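Local coordinates for oxalate oxidase 1 (Hordeum vulgare, PDB 1FI2), which oxidises oxalate with molecular oxygen to carbon dioxide and hydrogen peroxide at a manganese site, and also has superoxide dismutase activity, at residues F9-L14 and E63-N68; G71-R76 and Q156-V161. One frame throughout, in Å; residues are numbered along the deposited sequence.

Contact 1 (F9-L14 and E63-N68); sequences FCVADL and EWPGTN
Val11 and Ala12 pass beside a short 3-10 turn, Pro65 to Thr67, with the CA atoms of Val11 and Gly66 4.5 Å apart. This packs the N-terminal extension of germin against the loop joining strands 54-59 and 73-79 of the cupin jelly roll. The backbone bond from Ala12 N to Pro65 O is 3.1 Å long and straight at hydrogen (179°). Asn68 N also donates to Pro65 O, from the opposite face of its carbonyl plane, so the oxygen is gripped twice. A water accepts from Cys10 N and donates to Gly66 O and Asn68 O, bridging the segments.

Proline suits the first position of the 3-10 turn, where its ring-restricted phi (-61°) fits. Three apolar side chains gather round its CB: Val11 CG1 and Ala12 CB each lie 3.8 Å from it, and Leu14 CD1 reaches it at the exposed margin. Ala12 is small enough to let the backbones come close. A disulfide ties Cys10 to Cys26 of the same N-terminal region. Asn68 chi1 of -166°, CG anti to the backbone N, carries the amide to Cys10 O; ND2 also serves His24 O. The Asn68 ND2 to Cys10 O bond is 3.0 Å long, with Cys10 O close to the amide plane.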
loop_
_atom_site.group_PDB
_atom_site.type_symbol
_atom_site.label_atom_id
_atom_site.label_comp_id
_atom_site.label_asym_id
_atom_site.label_seq_id
_atom_site.Cartn_x
_atom_site.Cartn_y
_atom_site.Cartn_z
ATOM N N PHE A 9 -17.832 4.941 -4.712
ATOM C CA PHE A 9 -18.092 6.024 -3.769
ATOM C C PHE A 9 -18.412 5.510 -2.367
ATOM O O PHE A 9 -18.946 4.412 -2.215
ATOM C CB PHE A 9 -19.278 6.880 -4.246
ATOM C CG PHE A 9 -19.384 7.185 -5.710
ATOM C CD1 PHE A 9 -20.332 6.552 -6.499
ATOM C CD2 PHE A 9 -18.506 8.068 -6.323
ATOM C CE1 PHE A 9 -20.422 6.815 -7.854
ATOM C CE2 PHE A 9 -18.585 8.336 -7.678
ATOM C CZ PHE A 9 -19.546 7.709 -8.442
ATOM N N CYS A 10 -18.076 6.271 -1.330
ATOM C CA CYS A 10 -18.354 5.868 0.054
ATOM C C CYS A 10 -18.368 7.126 0.918
ATOM O O CYS A 10 -17.394 7.428 1.611
ATOM C CB CYS A 10 -17.277 4.886 0.502
ATOM S SG CYS A 10 -17.746 3.555 1.622
ATOM N N VAL A 11 -19.423 7.930 0.771
ATOM C CA VAL A 11 -19.496 9.202 1.491
ATOM C C VAL A 11 -19.478 8.960 2.995
ATOM O O VAL A 11 -20.262 8.166 3.505
ATOM C CB VAL A 11 -20.736 10.014 1.089
ATOM C CG1 VAL A 11 -20.700 11.421 1.673
ATOM C CG2 VAL A 11 -20.857 10.084 -0.429
ATOM N N ALA A 12 -18.618 9.690 3.697
ATOM C CA ALA A 12 -18.478 9.523 5.132
ATOM C C ALA A 12 -19.746 9.818 5.922
ATOM O O ALA A 12 -20.415 10.833 5.700
ATOM C CB ALA A 12 -17.365 10.441 5.648
ATOM N N ASP A 13 -20.064 8.929 6.853
ATOM C CA ASP A 13 -21.208 9.124 7.748
ATOM C C ASP A 13 -20.586 9.787 8.984
ATOM O O ASP A 13 -19.854 9.120 9.712
ATOM C CB ASP A 13 -21.907 7.823 8.090
ATOM C CG ASP A 13 -23.013 7.942 9.119
ATOM O OD1 ASP A 13 -23.620 6.900 9.450
ATOM O OD2 ASP A 13 -23.277 9.055 9.616
ATOM N N LEU A 14 -20.839 11.077 9.162
ATOM C CA LEU A 14 -20.216 11.819 10.251
ATOM C C LEU A 14 -21.076 11.986 11.490
ATOM O O LEU A 14 -20.673 12.755 12.379
ATOM C CB LEU A 14 -19.781 13.201 9.740
ATOM C CG LEU A 14 -18.715 13.216 8.638
ATOM C CD1 LEU A 14 -18.499 14.635 8.132
ATOM C CD2 LEU A 14 -17.407 12.619 9.132
ATOM N N GLU A 63 -14.947 18.023 6.618
ATOM C CA GLU A 63 -15.625 19.132 5.962
ATOM C C GLU A 63 -16.140 18.774 4.574
ATOM O O GLU A 63 -17.046 19.422 4.047
ATOM C CB GLU A 63 -14.675 20.334 5.875
ATOM C CG GLU A 63 -14.373 20.949 7.239
ATOM C CD GLU A 63 -15.607 21.607 7.834
ATOM O OE1 GLU A 63 -16.304 22.331 7.091
ATOM O OE2 GLU A 63 -15.880 21.403 9.032
ATOM N N TRP A 64 -15.579 17.737 3.969
ATOM C CA TRP A 64 -15.969 17.259 2.646
ATOM C C TRP A 64 -16.051 15.737 2.698
ATOM O O TRP A 64 -15.112 15.026 2.328
ATOM C CB TRP A 64 -14.964 17.694 1.585
ATOM C CG TRP A 64 -15.378 17.594 0.151
ATOM C CD1 TRP A 64 -16.597 17.234 -0.352
ATOM C CD2 TRP A 64 -14.577 17.945 -0.989
ATOM N NE1 TRP A 64 -16.592 17.298 -1.723
ATOM C CE2 TRP A 64 -15.365 17.746 -2.139
ATOM C CE3 TRP A 64 -13.261 18.394 -1.145
ATOM C CZ2 TRP A 64 -14.888 17.978 -3.429
ATOM C CZ3 TRP A 64 -12.788 18.629 -2.422
ATOM C CH2 TRP A 64 -13.599 18.421 -3.545
ATOM N N PRO A 65 -17.174 15.212 3.177
ATOM C CA PRO A 65 -17.342 13.785 3.382
ATOM C C PRO A 65 -17.234 12.935 2.138
ATOM O O PRO A 65 -16.869 11.755 2.245
ATOM C CB PRO A 65 -18.682 13.619 4.076
ATOM C CG PRO A 65 -19.368 14.925 3.993
ATOM C CD PRO A 65 -18.342 15.974 3.676
ATOM N N GLY A 66 -17.451 13.472 0.944
ATOM C CA GLY A 66 -17.314 12.744 -0.302
ATOM C C GLY A 66 -15.884 12.331 -0.625
ATOM O O GLY A 66 -15.679 11.470 -1.486
ATOM N N THR A 67 -14.879 12.863 0.066
ATOM C CA THR A 67 -13.496 12.460 -0.106
ATOM C C THR A 67 -13.188 11.128 0.574
ATOM O O THR A 67 -12.155 10.516 0.271
ATOM C CB THR A 67 -12.495 13.496 0.450
ATOM O OG1 THR A 67 -12.685 13.666 1.862
ATOM C CG2 THR A 67 -12.674 14.840 -0.236
ATOM N N ASN A 68 -14.036 10.679 1.489
ATOM C CA ASN A 68 -13.800 9.420 2.196
ATOM C C ASN A 68 -13.455 8.305 1.228
ATOM O O ASN A 68 -14.133 8.063 0.229
ATOM C CB ASN A 68 -15.040 9.057 3.014
ATOM C CG ASN A 68 -14.824 7.966 4.036
ATOM O OD1 ASN A 68 -13.820 7.931 4.747
ATOM N ND2 ASN A 68 -15.783 7.048 4.130
HETATM O O HOH W 1 -16.540 8.786 -1.300
#

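Contact 2 (G71-R76 and Q156-V161); sequences GVSMNR and QNPGIV
Val72 O meets Gln156 CA at 3.5 Å in a CA-H...O contact with an angle of 152° at hydrogen. No conventional hydrogen bond directly joins 71-76 to 156-161, and this carbonyl, buried here, has no other polar partner in the model. Next along, Ser73 CB lies 3.9 Å from Gln156 O, and Ser73 OG lies 3.6 Å from Pro158 CD. Chi1 of 72° sets OG between the backbone N and the carbonyl carbon; its hydrogen bond goes to Ser155 O, and against Pro158 it merely packs. Serine is compact and brings a hydroxyl for Ser155 O.

A water completes the first shell, accepting from Gly71 N at 2.8 Å and donating to Gln156 OE1 at 2.7 Å. Gln156 is long enough to reach it because its chain is extended beyond CG. OE1 also accepts from Thr69 N, so two donors help to hold the amide in its rotation.

Farther out, strand 73-79 of the cupin barrel pairs with 147-153 and carries the oxalate-binding Asn75. The Pro158 side chain comes within about 4 Å of that of His90, a manganese and oxalate ligand, and Gly159 O bonds to His90 ND1. Segment 156-161 therefore probably helps to orient this imidazole, while its direct contact with 71-73 rests on packing, one CA-H...O contact and one bridging water.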
loop_
_atom_site.group_PDB
_atom_site.type_symbol
_atom_site.label_atom_id
_atom_site.label_comp_id
_atom_site.label_asym_id
_atom_site.label_seq_id
_atom_site.Cartn_x
_atom_site.Cartn_y
_atom_site.Cartn_z
ATOM N N GLY A 71 -8.566 9.022 -1.047
ATOM C CA GLY A 71 -7.178 9.333 -0.844
ATOM C C GLY A 71 -6.766 10.763 -1.070
ATOM O O GLY A 71 -5.585 10.969 -1.329
ATOM N N VAL A 72 -7.633 11.759 -1.052
ATOM C CA VAL A 72 -7.276 13.140 -1.314
ATOM C C VAL A 72 -8.103 14.106 -0.459
ATOM O O VAL A 72 -9.120 13.748 0.129
ATOM C CB VAL A 72 -7.490 13.573 -2.780
ATOM C CG1 VAL A 72 -6.493 12.978 -3.761
ATOM C CG2 VAL A 72 -8.915 13.232 -3.215
ATOM N N SER A 73 -7.582 15.323 -0.338
ATOM C CA SER A 73 -8.266 16.408 0.357
ATOM C C SER A 73 -7.550 17.722 0.050
ATOM O O SER A 73 -6.500 17.713 -0.593
ATOM C CB SER A 73 -8.349 16.172 1.858
ATOM O OG SER A 73 -7.084 16.321 2.474
ATOM N N MET A 74 -8.150 18.853 0.421
ATOM C CA MET A 74 -7.561 20.155 0.153
ATOM C C MET A 74 -7.707 21.093 1.350
ATOM O O MET A 74 -8.353 20.795 2.349
ATOM C CB MET A 74 -8.265 20.871 -1.007
ATOM C CG MET A 74 -8.103 20.284 -2.390
ATOM S SD MET A 74 -9.244 21.027 -3.570
ATOM C CE MET A 74 -8.298 22.415 -4.147
ATOM N N ASN A 75 -7.122 22.280 1.205
ATOM C CA ASN A 75 -7.397 23.373 2.133
ATOM C C ASN A 75 -6.955 24.691 1.498
ATOM O O ASN A 75 -6.195 24.691 0.534
ATOM C CB ASN A 75 -6.804 23.166 3.503
ATOM C CG ASN A 75 -5.350 23.365 3.782
ATOM O OD1 ASN A 75 -4.819 22.720 4.707
ATOM N ND2 ASN A 75 -4.644 24.231 3.067
ATOM N N ARG A 76 -7.472 25.781 2.040
ATOM C CA ARG A 76 -7.105 27.123 1.597
ATOM C C ARG A 76 -6.475 27.863 2.769
ATOM O O ARG A 76 -6.848 27.616 3.922
ATOM C CB ARG A 76 -8.344 27.862 1.092
ATOM C CG ARG A 76 -8.156 29.359 0.914
ATOM C CD ARG A 76 -9.432 30.026 0.406
ATOM N NE ARG A 76 -9.227 31.464 0.278
ATOM C CZ ARG A 76 -9.737 32.263 -0.648
ATOM N NH1 ARG A 76 -10.527 31.791 -1.601
ATOM N NH2 ARG A 76 -9.442 33.558 -0.625
ATOM N N GLN A 156 -7.100 11.820 2.968
ATOM C CA GLN A 156 -8.391 12.418 3.286
ATOM C C GLN A 156 -8.316 13.140 4.633
ATOM O O GLN A 156 -9.189 13.932 4.984
ATOM C CB GLN A 156 -9.490 11.350 3.342
ATOM C CG GLN A 156 -9.349 10.367 4.496
ATOM C CD GLN A 156 -10.434 9.310 4.502
ATOM O OE1 GLN A 156 -10.681 8.686 3.475
ATOM N NE2 GLN A 156 -11.066 9.093 5.651
ATOM N N ASN A 157 -7.294 12.831 5.418
ATOM C CA ASN A 157 -7.086 13.413 6.738
ATOM C C ASN A 157 -5.594 13.470 7.032
ATOM O O ASN A 157 -5.039 12.657 7.773
ATOM C CB ASN A 157 -7.829 12.554 7.766
ATOM C CG ASN A 157 -7.878 13.150 9.152
ATOM O OD1 ASN A 157 -7.876 12.444 10.168
ATOM N ND2 ASN A 157 -7.939 14.473 9.198
ATOM N N PRO A 158 -4.894 14.442 6.444
ATOM C CA PRO A 158 -3.466 14.589 6.612
ATOM C C PRO A 158 -3.004 14.783 8.045
ATOM O O PRO A 158 -1.935 14.292 8.423
ATOM C CB PRO A 158 -3.085 15.788 5.747
ATOM C CG PRO A 158 -4.350 16.472 5.388
ATOM C CD PRO A 158 -5.457 15.467 5.530
ATOM N N GLY A 159 -3.788 15.525 8.815
ATOM C CA GLY A 159 -3.467 15.859 10.194
ATOM C C GLY A 159 -2.543 17.079 10.201
ATOM O O GLY A 159 -1.901 17.352 9.190
ATOM N N ILE A 160 -2.542 17.832 11.300
ATOM C CA ILE A 160 -1.590 18.944 11.368
ATOM C C ILE A 160 -0.992 19.045 12.765
ATOM O O ILE A 160 -1.685 19.065 13.776
ATOM C CB ILE A 160 -2.161 20.283 10.893
ATOM C CG1 ILE A 160 -1.077 21.370 10.972
ATOM C CG2 ILE A 160 -3.372 20.696 11.704
ATOM C CD1 ILE A 160 -1.358 22.588 10.125
ATOM N N VAL A 161 0.337 19.026 12.792
ATOM C CA VAL A 161 1.112 19.179 14.016
ATOM C C VAL A 161 1.738 20.575 13.984
ATOM O O VAL A 161 2.688 20.797 13.230
ATOM C CB VAL A 161 2.221 18.119 14.139
ATOM C CG1 VAL A 161 3.124 18.379 15.337
ATOM C CG2 VAL A 161 1.610 16.727 14.233
HETATM O O HOH W 2 -8.770 8.161 1.588
#

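Both contacts are largely buried, but contact 2 lies deep, its centre about 7 Å from that of the chain, whereas contact 1 is centred about 19 Å out, with an exposed margin at Leu14. One connection, from strand 54-59 to strand 73-79, serves both: 63-68 leads within a few residues into 71-76. Contact 1, away from the annotated sites, joins loops through direct hydrogen bonds and apolar packing; contact 2 holds Asn75 and sets a strand's start against a loop without a direct hydrogen bond. Asn68 OD1 and Gln156 NE2 probably share a hydrogen bond at 3.1 Å between them. Both also touch the second subunit, through Phe9 and Trp64 in one and Val72 and Met74 in the other.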